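Local coordinates for ornithine carbamoyltransferase, mitochondrial (PDB 3SDS), which catalyses the transfer of the carbamoyl group from carbamoyl phosphate to L-ornithine, giving L-citrulline and phosphate in the arginine-making pathway, and works as a homotrimer, at residues 50-55 against 330-335; 79-84 against 95-100; 160-165 against 303-308; 221-226 against 281-286. All blocks are in the same frame, centred on the assembly; numbering follows the deposited sequence.

Contact 1 of 4, residues 50-55 against 330-335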
loop_
_atom_site.group_PDB
_atom_site.type_symbol
_atom_site.label_atom_id
_atom_site.label_comp_id
_atom_site.label_asym_id
_atom_site.label_seq_id
_atom_site.Cartn_x
_atom_site.Cartn_y
_atom_site.Cartn_z
ATOM N N THR A 50 -27.238 5.323 5.759
ATOM C CA THR A 50 -26.967 4.547 6.980
ATOM C C THR A 50 -25.574 4.854 7.539
ATOM O O THR A 50 -25.454 5.172 8.724
ATOM C CB THR A 50 -27.062 2.991 6.745
ATOM O OG1 THR A 50 -28.308 2.636 6.133
ATOM C CG2 THR A 50 -26.915 2.224 8.032
ATOM N N ILE A 51 -24.535 4.745 6.692
ATOM C CA ILE A 51 -23.123 4.927 7.123
ATOM C C ILE A 51 -22.812 6.387 7.586
ATOM O O ILE A 51 -22.131 6.598 8.595
ATOM C CB ILE A 51 -22.126 4.391 6.039
ATOM C CG1 ILE A 51 -22.231 2.869 5.943
ATOM C CG2 ILE A 51 -20.663 4.787 6.326
ATOM C CD1 ILE A 51 -21.784 2.258 4.614
ATOM N N LYS A 52 -23.364 7.380 6.882
ATOM C CA LYS A 52 -23.152 8.787 7.279
ATOM C C LYS A 52 -23.839 9.181 8.553
ATOM O O LYS A 52 -23.568 10.259 9.040
ATOM C CB LYS A 52 -23.495 9.794 6.179
ATOM C CG LYS A 52 -22.511 9.720 5.053
ATOM C CD LYS A 52 -22.796 10.694 3.947
ATOM C CE LYS A 52 -22.180 12.038 4.239
ATOM N NZ LYS A 52 -22.288 12.852 3.026
ATOM N N SER A 53 -24.716 8.325 9.081
ATOM C CA SER A 53 -25.324 8.551 10.406
ATOM C C SER A 53 -24.918 7.498 11.443
ATOM O O SER A 53 -25.700 7.142 12.320
ATOM C CB SER A 53 -26.843 8.699 10.331
ATOM O OG SER A 53 -27.466 7.506 9.931
ATOM N N ASP A 54 -23.691 7.002 11.292
ATOM C CA ASP A 54 -22.982 6.243 12.323
ATOM C C ASP A 54 -23.480 4.794 12.513
ATOM O O ASP A 54 -23.457 4.266 13.632
ATOM C CB ASP A 54 -22.925 7.048 13.658
ATOM C CG ASP A 54 -21.772 6.590 14.606
ATOM O OD1 ASP A 54 -20.722 6.082 14.116
ATOM O OD2 ASP A 54 -21.919 6.738 15.855
ATOM N N SER A 55 -23.897 4.154 11.416
ATOM C CA SER A 55 -24.338 2.750 11.439
ATOM C C SER A 55 -23.756 1.897 10.296
ATOM O O SER A 55 -23.298 2.445 9.281
ATOM C CB SER A 55 -25.867 2.679 11.421
ATOM O OG SER A 55 -26.434 3.297 12.565
ATOM N N GLU A 330 -20.880 14.945 -6.131
ATOM C CA GLU A 330 -20.637 14.018 -7.241
ATOM C C GLU A 330 -19.323 13.252 -7.065
ATOM O O GLU A 330 -19.249 12.056 -7.371
ATOM C CB GLU A 330 -20.602 14.791 -8.557
ATOM C CG GLU A 330 -20.480 13.918 -9.793
ATOM C CD GLU A 330 -20.240 14.701 -11.081
ATOM O OE1 GLU A 330 -20.172 15.955 -11.038
ATOM O OE2 GLU A 330 -20.114 14.049 -12.149
ATOM N N ALA A 331 -18.291 13.951 -6.580
ATOM C CA ALA A 331 -16.984 13.342 -6.298
ATOM C C ALA A 331 -17.065 12.291 -5.173
ATOM O O ALA A 331 -16.544 11.188 -5.318
ATOM C CB ALA A 331 -15.950 14.425 -5.980
ATOM N N GLU A 332 -17.726 12.647 -4.068
ATOM C CA GLU A 332 -17.977 11.740 -2.938
ATOM C C GLU A 332 -18.860 10.531 -3.291
ATOM O O GLU A 332 -18.671 9.432 -2.727
ATOM C CB GLU A 332 -18.592 12.499 -1.748
ATOM C CG GLU A 332 -19.035 11.594 -0.582
ATOM C CD GLU A 332 -19.894 12.275 0.468
ATOM O OE1 GLU A 332 -19.865 13.523 0.593
ATOM O OE2 GLU A 332 -20.604 11.544 1.186
ATOM N N ASN A 333 -19.818 10.716 -4.201
ATOM C CA ASN A 333 -20.670 9.598 -4.607
ATOM C C ASN A 333 -19.905 8.444 -5.295
ATOM O O ASN A 333 -20.488 7.385 -5.561
ATOM C CB ASN A 333 -21.846 10.082 -5.463
ATOM C CG ASN A 333 -22.893 10.899 -4.657
ATOM O OD1 ASN A 333 -23.032 10.751 -3.434
ATOM N ND2 ASN A 333 -23.636 11.756 -5.359
ATOM N N ARG A 334 -18.607 8.639 -5.578
ATOM C CA ARG A 334 -17.781 7.554 -6.093
ATOM C C ARG A 334 -17.612 6.462 -5.027
ATOM O O ARG A 334 -17.628 5.249 -5.335
ATOM C CB ARG A 334 -16.420 8.060 -6.574
ATOM C CG ARG A 334 -16.411 8.711 -7.988
ATOM C CD ARG A 334 -16.856 7.738 -9.110
ATOM N NE ARG A 334 -15.847 6.725 -9.445
ATOM C CZ ARG A 334 -14.790 6.959 -10.235
ATOM N NH1 ARG A 334 -14.599 8.171 -10.758
ATOM N NH2 ARG A 334 -13.904 5.993 -10.496
ATOM N N LEU A 335 -17.471 6.897 -3.771
ATOM C CA LEU A 335 -17.293 5.979 -2.663
ATOM C C LEU A 335 -18.510 5.073 -2.563
ATOM O O LEU A 335 -18.366 3.844 -2.502
ATOM C CB LEU A 335 -17.035 6.726 -1.354
ATOM C CG LEU A 335 -16.994 5.916 -0.035
ATOM C CD1 LEU A 335 -16.014 4.736 -0.061
ATOM C CD2 LEU A 335 -16.726 6.791 1.182
#

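Contact 2 of 4, residues 79-84 against 95-100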
loop_
_atom_site.group_PDB
_atom_site.type_symbol
_atom_site.label_atom_id
_atom_site.label_comp_id
_atom_site.label_asym_id
_atom_site.label_seq_id
_atom_site.Cartn_x
_atom_site.Cartn_y
_atom_site.Cartn_z
ATOM N N ARG A 79 -7.504 9.759 -7.722
ATOM C CA ARG A 79 -8.904 9.896 -7.378
ATOM C C ARG A 79 -9.614 8.534 -7.348
ATOM O O ARG A 79 -10.285 8.207 -6.352
ATOM C CB ARG A 79 -9.613 10.880 -8.317
ATOM C CG ARG A 79 -11.034 11.272 -7.857
ATOM C CD ARG A 79 -11.203 12.798 -7.795
ATOM N NE ARG A 79 -10.231 13.392 -6.864
ATOM C CZ ARG A 79 -9.938 14.693 -6.788
ATOM N NH1 ARG A 79 -9.029 15.122 -5.919
ATOM N NH2 ARG A 79 -10.541 15.572 -7.578
ATOM N N THR A 80 -9.465 7.741 -8.418
ATOM C CA THR A 80 -10.075 6.398 -8.459
ATOM C C THR A 80 -9.575 5.494 -7.320
ATOM O O THR A 80 -10.378 4.735 -6.714
ATOM C CB THR A 80 -9.935 5.695 -9.847
ATOM O OG1 THR A 80 -11.024 6.100 -10.685
ATOM C CG2 THR A 80 -9.958 4.139 -9.722
ATOM N N ARG A 81 -8.312 5.587 -6.996
ATOM C CA ARG A 81 -7.740 4.810 -5.939
ATOM C C ARG A 81 -8.386 5.116 -4.628
ATOM O O ARG A 81 -8.715 4.256 -3.889
ATOM C CB ARG A 81 -6.294 5.190 -5.828
ATOM C CG ARG A 81 -5.373 4.059 -5.830
ATOM C CD ARG A 81 -4.026 4.501 -5.465
ATOM N NE ARG A 81 -3.680 4.002 -4.163
ATOM C CZ ARG A 81 -2.560 4.286 -3.556
ATOM N NH1 ARG A 81 -1.696 5.070 -4.124
ATOM N NH2 ARG A 81 -2.316 3.786 -2.391
ATOM N N VAL A 82 -8.529 6.380 -4.325
ATOM C CA VAL A 82 -9.067 6.811 -3.036
ATOM C C VAL A 82 -10.419 6.172 -2.712
ATOM O O VAL A 82 -10.606 5.680 -1.610
ATOM C CB VAL A 82 -9.149 8.347 -2.902
ATOM C CG1 VAL A 82 -9.695 8.737 -1.527
ATOM C CG2 VAL A 82 -7.788 8.985 -3.145
ATOM N N SER A 83 -11.346 6.170 -3.666
ATOM C CA SER A 83 -12.692 5.615 -3.472
ATOM C C SER A 83 -12.776 4.068 -3.465
ATOM O O SER A 83 -13.566 3.486 -2.701
ATOM C CB SER A 83 -13.638 6.177 -4.527
ATOM O OG SER A 83 -13.178 5.878 -5.844
ATOM N N THR A 84 -11.997 3.404 -4.329
ATOM C CA THR A 84 -11.949 1.932 -4.343
ATOM C C THR A 84 -11.370 1.469 -3.006
ATOM O O THR A 84 -11.929 0.598 -2.313
ATOM C CB THR A 84 -11.089 1.384 -5.544
ATOM O OG1 THR A 84 -11.440 2.064 -6.767
ATOM C CG2 THR A 84 -11.275 -0.115 -5.742
ATOM N N PRO A 95 -7.442 -3.985 -0.013
ATOM C CA PRO A 95 -7.110 -3.435 -1.337
ATOM C C PRO A 95 -5.604 -3.424 -1.679
ATOM O O PRO A 95 -4.799 -2.894 -0.912
ATOM C CB PRO A 95 -7.643 -2.006 -1.250
ATOM C CG PRO A 95 -7.572 -1.668 0.189
ATOM C CD PRO A 95 -7.833 -2.925 0.937
ATOM N N MET A 96 -5.230 -3.990 -2.825
ATOM C CA MET A 96 -3.806 -4.137 -3.178
ATOM C C MET A 96 -3.463 -3.290 -4.404
ATOM O O MET A 96 -4.024 -3.485 -5.493
ATOM C CB MET A 96 -3.458 -5.615 -3.381
ATOM C CG MET A 96 -2.109 -5.892 -3.987
ATOM S SD MET A 96 -1.721 -7.665 -4.070
ATOM C CE MET A 96 -2.800 -8.270 -5.376
ATOM N N PHE A 97 -2.558 -2.333 -4.216
ATOM C CA PHE A 97 -2.236 -1.371 -5.273
ATOM C C PHE A 97 -1.079 -1.844 -6.130
ATOM O O PHE A 97 0.000 -2.084 -5.640
ATOM C CB PHE A 97 -1.932 0.007 -4.682
ATOM C CG PHE A 97 -1.453 1.004 -5.696
ATOM C CD1 PHE A 97 -2.266 1.382 -6.769
ATOM C CD2 PHE A 97 -0.200 1.585 -5.579
ATOM C CE1 PHE A 97 -1.822 2.328 -7.729
ATOM C CE2 PHE A 97 0.250 2.539 -6.528
ATOM C CZ PHE A 97 -0.565 2.908 -7.603
ATOM N N LEU A 98 -1.320 -2.021 -7.411
ATOM C CA LEU A 98 -0.250 -2.409 -8.319
ATOM C C LEU A 98 -0.248 -1.403 -9.462
ATOM O O LEU A 98 -1.111 -1.463 -10.343
ATOM C CB LEU A 98 -0.459 -3.838 -8.840
ATOM C CG LEU A 98 -0.781 -5.007 -7.895
ATOM C CD1 LEU A 98 -1.251 -6.208 -8.702
ATOM C CD2 LEU A 98 0.379 -5.392 -6.991
ATOM N N GLY A 99 0.692 -0.456 -9.405
ATOM C CA GLY A 99 0.782 0.642 -10.382
ATOM C C GLY A 99 1.683 0.366 -11.582
ATOM O O GLY A 99 2.132 -0.762 -11.790
ATOM N N LYS A 100 1.967 1.405 -12.365
ATOM C CA LYS A 100 2.675 1.235 -13.639
ATOM C C LYS A 100 4.158 0.904 -13.500
ATOM O O LYS A 100 4.816 0.544 -14.483
ATOM C CB LYS A 100 2.478 2.446 -14.559
ATOM C CG LYS A 100 2.963 3.783 -14.001
ATOM C CD LYS A 100 3.508 4.675 -15.137
ATOM C CE LYS A 100 4.111 5.975 -14.612
ATOM N NZ LYS A 100 3.120 6.697 -13.740
#

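Contact 3 of 4, residues 160-165 against 303-308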
loop_
_atom_site.group_PDB
_atom_site.type_symbol
_atom_site.label_atom_id
_atom_site.label_comp_id
_atom_site.label_asym_id
_atom_site.label_seq_id
_atom_site.Cartn_x
_atom_site.Cartn_y
_atom_site.Cartn_z
ATOM N N ILE A 160 -22.773 5.485 -12.532
ATOM C CA ILE A 160 -23.502 5.130 -11.322
ATOM C C ILE A 160 -23.449 6.301 -10.323
ATOM O O ILE A 160 -24.483 6.700 -9.762
ATOM C CB ILE A 160 -22.971 3.816 -10.694
ATOM C CG1 ILE A 160 -23.114 2.650 -11.686
ATOM C CG2 ILE A 160 -23.712 3.504 -9.423
ATOM C CD1 ILE A 160 -22.286 1.395 -11.358
ATOM N N ALA A 161 -22.261 6.870 -10.126
ATOM C CA ALA A 161 -22.110 8.049 -9.281
ATOM C C ALA A 161 -22.958 9.220 -9.768
ATOM O O ALA A 161 -23.667 9.862 -8.976
ATOM C CB ALA A 161 -20.656 8.460 -9.195
ATOM N N ASP A 162 -22.891 9.491 -11.073
ATOM C CA ASP A 162 -23.590 10.642 -11.631
ATOM C C ASP A 162 -25.099 10.523 -11.464
ATOM O O ASP A 162 -25.759 11.493 -11.058
ATOM C CB ASP A 162 -23.178 10.887 -13.077
ATOM C CG ASP A 162 -21.763 11.410 -13.184
ATOM O OD1 ASP A 162 -21.145 11.645 -12.117
ATOM O OD2 ASP A 162 -21.256 11.587 -14.319
ATOM N N PHE A 163 -25.642 9.333 -11.721
ATOM C CA PHE A 163 -27.082 9.132 -11.515
ATOM C C PHE A 163 -27.508 9.127 -10.038
ATOM O O PHE A 163 -28.597 9.604 -9.727
ATOM C CB PHE A 163 -27.648 7.961 -12.343
ATOM C CG PHE A 163 -28.108 8.385 -13.702
ATOM C CD1 PHE A 163 -27.190 8.611 -14.725
ATOM C CD2 PHE A 163 -29.458 8.638 -13.949
ATOM C CE1 PHE A 163 -27.626 9.046 -15.989
ATOM C CE2 PHE A 163 -29.897 9.093 -15.215
ATOM C CZ PHE A 163 -28.981 9.289 -16.227
ATOM N N LEU A 164 -26.642 8.654 -9.132
ATOM C CA LEU A 164 -26.885 8.814 -7.698
ATOM C C LEU A 164 -27.072 10.282 -7.367
ATOM O O LEU A 164 -27.966 10.638 -6.591
ATOM C CB LEU A 164 -25.717 8.278 -6.859
ATOM C CG LEU A 164 -25.801 8.445 -5.320
ATOM C CD1 LEU A 164 -27.153 7.969 -4.739
ATOM C CD2 LEU A 164 -24.674 7.730 -4.613
ATOM N N THR A 165 -26.223 11.127 -7.956
ATOM C CA THR A 165 -26.206 12.539 -7.645
ATOM C C THR A 165 -27.490 13.165 -8.156
ATOM O O THR A 165 -28.147 13.906 -7.429
ATOM C CB THR A 165 -24.997 13.236 -8.282
ATOM O OG1 THR A 165 -23.817 12.460 -8.049
ATOM C CG2 THR A 165 -24.808 14.613 -7.698
ATOM N N LYS A 303 -28.412 22.988 -13.119
ATOM C CA LYS A 303 -27.347 22.563 -12.211
ATOM C C LYS A 303 -26.104 22.176 -13.005
ATOM O O LYS A 303 -26.200 21.820 -14.176
ATOM C CB LYS A 303 -27.833 21.369 -11.375
ATOM C CG LYS A 303 -29.107 21.594 -10.544
ATOM C CD LYS A 303 -28.809 22.474 -9.339
ATOM C CE LYS A 303 -29.802 22.268 -8.204
ATOM N NZ LYS A 303 -30.837 23.347 -8.109
ATOM N N PHE A 304 -24.940 22.222 -12.372
ATOM C CA PHE A 304 -23.689 21.941 -13.064
ATOM C C PHE A 304 -22.953 20.699 -12.540
ATOM O O PHE A 304 -22.899 20.462 -11.317
ATOM C CB PHE A 304 -22.768 23.164 -13.008
ATOM C CG PHE A 304 -21.422 22.933 -13.628
ATOM C CD1 PHE A 304 -21.280 22.869 -15.016
ATOM C CD2 PHE A 304 -20.296 22.758 -12.827
ATOM C CE1 PHE A 304 -20.035 22.645 -15.592
ATOM C CE2 PHE A 304 -19.046 22.532 -13.395
ATOM C CZ PHE A 304 -18.917 22.466 -14.779
ATOM N N MET A 305 -22.378 19.931 -13.477
ATOM C CA MET A 305 -21.650 18.680 -13.201
ATOM C C MET A 305 -20.373 18.523 -14.060
ATOM O O MET A 305 -20.377 18.807 -15.263
ATOM C CB MET A 305 -22.571 17.478 -13.403
ATOM C CG MET A 305 -23.676 17.351 -12.358
ATOM S SD MET A 305 -24.791 15.953 -12.618
ATOM C CE MET A 305 -23.651 14.596 -12.338
ATOM N N HIS A 306 -19.298 18.053 -13.422
ATOM C CA HIS A 306 -17.969 17.843 -14.011
ATOM C C HIS A 306 -17.321 16.752 -13.135
ATOM O O HIS A 306 -17.380 16.818 -11.915
ATOM C CB HIS A 306 -17.187 19.160 -13.918
ATOM C CG HIS A 306 -15.862 19.176 -14.631
ATOM N ND1 HIS A 306 -14.966 18.128 -14.594
ATOM C CD2 HIS A 306 -15.253 20.158 -15.341
ATOM C CE1 HIS A 306 -13.884 18.446 -15.286
ATOM N NE2 HIS A 306 -14.031 19.676 -15.745
ATOM N N CYS A 307 -16.717 15.731 -13.727
ATOM C CA CYS A 307 -16.231 14.609 -12.912
ATOM C C CYS A 307 -14.824 14.745 -12.298
ATOM O O CYS A 307 -14.338 13.803 -11.667
ATOM C CB CYS A 307 -16.320 13.301 -13.692
ATOM S SG CYS A 307 -15.146 13.232 -15.038
ATOM N N LEU A 308 -14.170 15.890 -12.487
ATOM C CA LEU A 308 -12.856 16.174 -11.858
ATOM C C LEU A 308 -11.693 15.293 -12.359
ATOM O O LEU A 308 -11.922 14.161 -12.796
ATOM C CB LEU A 308 -12.941 16.104 -10.328
ATOM C CG LEU A 308 -14.000 16.963 -9.646
ATOM C CD1 LEU A 308 -13.796 16.896 -8.169
ATOM C CD2 LEU A 308 -13.957 18.414 -10.132
#

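Contact 4 of 4, residues 221-226 against 281-286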
loop_
_atom_site.group_PDB
_atom_site.type_symbol
_atom_site.label_atom_id
_atom_site.label_comp_id
_atom_site.label_asym_id
_atom_site.label_seq_id
_atom_site.Cartn_x
_atom_site.Cartn_y
_atom_site.Cartn_z
ATOM N N ARG A 221 -16.672 20.126 -34.861
ATOM C CA ARG A 221 -16.460 19.240 -36.007
ATOM C C ARG A 221 -15.141 18.473 -35.854
ATOM O O ARG A 221 -14.084 19.079 -35.733
ATOM C CB ARG A 221 -16.472 20.032 -37.328
ATOM N N GLY A 222 -15.224 17.142 -35.841
ATOM C CA GLY A 222 -14.049 16.269 -35.710
ATOM C C GLY A 222 -13.971 15.516 -34.380
ATOM O O GLY A 222 -13.144 14.606 -34.218
ATOM N N TYR A 223 -14.849 15.891 -33.440
ATOM C CA TYR A 223 -14.803 15.403 -32.059
ATOM C C TYR A 223 -16.142 14.794 -31.611
ATOM O O TYR A 223 -16.532 14.874 -30.442
ATOM C CB TYR A 223 -14.341 16.540 -31.130
ATOM C CG TYR A 223 -12.967 17.026 -31.497
ATOM C CD1 TYR A 223 -12.795 18.108 -32.351
ATOM C CD2 TYR A 223 -11.833 16.365 -31.030
ATOM C CE1 TYR A 223 -11.525 18.525 -32.719
ATOM C CE2 TYR A 223 -10.558 16.775 -31.384
ATOM C CZ TYR A 223 -10.413 17.850 -32.228
ATOM O OH TYR A 223 -9.152 18.250 -32.582
ATOM N N GLU A 224 -16.814 14.164 -32.565
ATOM C CA GLU A 224 -18.134 13.592 -32.380
ATOM C C GLU A 224 -18.116 12.206 -31.733
ATOM O O GLU A 224 -17.085 11.545 -31.661
ATOM C CB GLU A 224 -18.821 13.499 -33.740
ATOM C CG GLU A 224 -18.940 14.832 -34.474
ATOM C CD GLU A 224 -17.809 15.105 -35.464
ATOM O OE1 GLU A 224 -16.761 14.422 -35.405
ATOM O OE2 GLU A 224 -17.984 16.014 -36.314
ATOM N N ILE A 225 -19.276 11.771 -31.257
ATOM C CA ILE A 225 -19.446 10.415 -30.762
ATOM C C ILE A 225 -19.124 9.440 -31.890
ATOM O O ILE A 225 -19.669 9.570 -32.996
ATOM C CB ILE A 225 -20.899 10.175 -30.283
ATOM C CG1 ILE A 225 -21.292 11.198 -29.206
ATOM C CG2 ILE A 225 -21.080 8.737 -29.804
ATOM C CD1 ILE A 225 -22.715 11.075 -28.722
ATOM N N PRO A 226 -18.221 8.481 -31.635
ATOM C CA PRO A 226 -17.952 7.386 -32.581
ATOM C C PRO A 226 -19.210 6.560 -32.869
ATOM O O PRO A 226 -19.980 6.265 -31.957
ATOM C CB PRO A 226 -16.924 6.521 -31.835
ATOM C CG PRO A 226 -16.260 7.449 -30.897
ATOM C CD PRO A 226 -17.293 8.463 -30.493
ATOM N N GLU A 281 -7.650 26.153 -30.206
ATOM C CA GLU A 281 -8.382 27.011 -31.163
ATOM C C GLU A 281 -9.795 26.480 -31.477
ATOM O O GLU A 281 -10.734 27.267 -31.644
ATOM C CB GLU A 281 -7.582 27.214 -32.461
ATOM N N ALA A 282 -9.927 25.150 -31.532
ATOM C CA ALA A 282 -11.179 24.459 -31.916
ATOM C C ALA A 282 -12.360 24.575 -30.927
ATOM O O ALA A 282 -13.518 24.687 -31.352
ATOM C CB ALA A 282 -10.895 22.992 -32.240
ATOM N N PHE A 283 -12.053 24.555 -29.624
ATOM C CA PHE A 283 -13.059 24.641 -28.547
ATOM C C PHE A 283 -13.432 26.091 -28.092
ATOM O O PHE A 283 -13.958 26.291 -26.990
ATOM C CB PHE A 283 -12.613 23.767 -27.363
ATOM C CG PHE A 283 -12.581 22.276 -27.669
ATOM C CD1 PHE A 283 -11.434 21.671 -28.173
ATOM C CD2 PHE A 283 -13.699 21.475 -27.441
ATOM C CE1 PHE A 283 -11.408 20.297 -28.453
ATOM C CE2 PHE A 283 -13.676 20.103 -27.723
ATOM C CZ PHE A 283 -12.532 19.518 -28.227
ATOM N N LYS A 284 -13.187 27.075 -28.969
ATOM C CA LYS A 284 -13.341 28.523 -28.687
ATOM C C LYS A 284 -14.587 28.885 -27.887
ATOM O O LYS A 284 -14.482 29.467 -26.801
ATOM C CB LYS A 284 -13.308 29.364 -29.982
ATOM N N ASP A 285 -15.759 28.539 -28.416
ATOM C CA ASP A 285 -17.018 28.946 -27.785
ATOM C C ASP A 285 -17.570 27.893 -26.817
ATOM O O ASP A 285 -18.672 28.052 -26.284
ATOM C CB ASP A 285 -18.057 29.326 -28.854
ATOM C CG ASP A 285 -17.536 30.384 -29.830
ATOM O OD1 ASP A 285 -16.757 31.271 -29.397
ATOM O OD2 ASP A 285 -17.907 30.331 -31.033
ATOM N N PHE A 286 -16.792 26.838 -26.579
ATOM C CA PHE A 286 -17.254 25.695 -25.773
ATOM C C PHE A 286 -17.179 25.832 -24.231
ATOM O O PHE A 286 -17.680 24.964 -23.518
ATOM C CB PHE A 286 -16.611 24.388 -26.264
ATOM C CG PHE A 286 -17.214 23.856 -27.551
ATOM C CD1 PHE A 286 -18.196 22.857 -27.519
ATOM C CD2 PHE A 286 -16.804 24.354 -28.798
ATOM C CE1 PHE A 286 -18.758 22.363 -28.703
ATOM C CE2 PHE A 286 -17.360 23.865 -29.991
ATOM C CZ PHE A 286 -18.340 22.871 -29.939
#

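Contact 1 of 4, residues 50-55 against 330-335
Glu332 OE2 is gripped by two donors: NZ of Lys52 comes to 2.8 Å from it, and the indole NE1 of Trp336, one turn further along the same helix, also bonds to it. The lysine uses the syn lone pair of OE2, the one on the side of OE1. With Lys52 NZ still 3.5 Å from Glu332 OE1, the salt bridge leans on one oxygen. The two chains reach for each other from opposite directions. Glu332 runs extended beyond CG, which stands anti to its backbone N (chi1 173°), whereas Lys52 bends once, at chi3 (86°), and its CE lies 3.5 Å from Glu332 OE2. Having two donors on OE2 should hold the carboxylate's rotation and probably keeps it ionised. Lys52 itself is exposed and also lies against Trp336.

Lys52 sits within a Schellman motif that ends the helix: Ser55 N and Asp54 N bond back to Thr50 O and Ile51 O, with Asp54 at positive phi. This surface bridge ties the end of helix 34-51, in the carbamoyl-phosphate-binding part, to helix 327-347 of the ornithine-binding part. Two residues after Glu332, Arg334, a carbamoyl-phosphate ligand by similarity, hydrogen-bonds to Thr80 of helix 78-90; Asn333 bonds to Thr165 of helix 156-169, and Glu332 packs on Ser120 of a neighbouring subunit.

Contact 2 of 4, residues 79-84 against 95-100
Arg81 and Phe97 supply most of the surface buried here, and they do it by lying flat on each other. The guanidinium of Arg81 is nearly parallel to the phenyl ring, the planes only 8° apart, and CZ of Arg81 stands 4.2 Å from the centroid of the Phe97 ring, over its face: a stacked cation-pi pair. The aliphatic part joins in, because CD of Arg81 lies over the same face in a CH-pi contact, 3.8 Å from CD1 of Phe97. The group thus runs across the ring, CD above the CD1-CE1 side and NH1 above the CD2-CE2 side, with NH1 4.0 Å from CE2 of Phe97. A bend at chi3 (110°) of Arg81 turns the guanidinium flat against the phenyl.

Helix 78-90 and strand 94-98 are consecutive parts of a beta-alpha-beta unit that starts with strand 68-73, and the stack spans the gap between the helix and the outermost strand of the parallel sheet within this chain. The same helix carries Arg79 and Thr80, which by similarity bind carbamoyl phosphate. The opposite face of Phe97 is covered by the backbone N of Gly99, 4.0 Å above the ring plane. The charge of Arg81 has a second partner, since NE forms a salt bridge with Glu85 one turn on. NH2 adds a weak hydrogen bond to the carbonyl O of Phe97 of a neighbouring subunit, where Arg81 also packs on Leu98.

Contact 3 of 4, residues 160-165 against 303-308
Met305 and Asp162 run alongside one another, pointing in contrary senses, where strand 303-306 of the parallel sheet of the Asp/Orn-binding part, a Rossmann-like fold, meets helix 156-169 of the carbamoyl-phosphate part. The methyl CE of Met305 does all the touching. It rests against the flank of the aspartate, 3.8 Å from CG and equally far from CB of Asp162, and comes more loosely to the threonine one turn along, CE of Met305 lying 4.5 Å from CB of Thr165. A bend at chi3 (66°) brings that methyl round at the end of an otherwise extended chain.

The contact is buried and apolar in character, although Asp162 is acidic. Its OD1 accepts a hydrogen bond from Gln158 NE2, consistent with a second-shell role in positioning Gln158, which by similarity binds carbamoyl phosphate. Beyond Met305 the strand leads to Cys307, the proton acceptor by similarity. There the backbone turns, and Leu308 N meets His306 ND1 at 3.2 Å in a hydrogen bond, the donor lying 24° out of the imidazole plane.

Contact 4 of 4, residues 221-226 against 281-286
An edge-to-face aromatic pair, Tyr223 with Phe283, joins two loop regions at the periphery of the chain; the centre of the contact lies about 22 Å from the centre of the chain. The edge of the Phe283 ring is turned to the face of the tyrosine: CZ of Phe283 lies 4.1 Å from CG of Tyr223, over the ring but offset toward its rim. With the planes at 51° and the centroids 5.3 Å apart, the pair is tilted well away from a perpendicular T. Both residues have CG anti to the carbonyl carbon, Tyr223 at chi1 -61°, which carries its ring over to the phenylalanine.

In the Rossmann-like Asp/Orn-binding part, 221-226 forms the link from strand 214-218 to helix 227-237, while 281-286 runs from the last residues of the short helix 277-282 into a type I turn from Phe283 to Phe286. Phe283 is the buried partner; its ring also stacks with Trp267 and packs on Pro220. Tyr223 stays partly exposed and touches Asp196. Within the loop, Glu224 OE2 accepts from Gly222 N at 3.0 Å, almost straight at 172° but from above the carboxylate plane.

Overall arrangement
Contact 3 is the buried one and contact 1 lies at the surface, yet both join the carbamoyl-phosphate-binding part to the ornithine-binding part, and they touch through helices 327-347 and 156-169. Contact 2 stays within the first of these parts and contact 4 within the second. Chemistry follows place: an ion pair at the surface, a methyl on an aspartate flank in the core, a cation-pi stack at the subunit interface, and a pair of rings at the periphery. Helices 327-347 and 78-90 bring contacts 1 and 2 together, and both touch a second subunit. Contact 4 stands apart, its nearest atoms about 9 Å from contact 3.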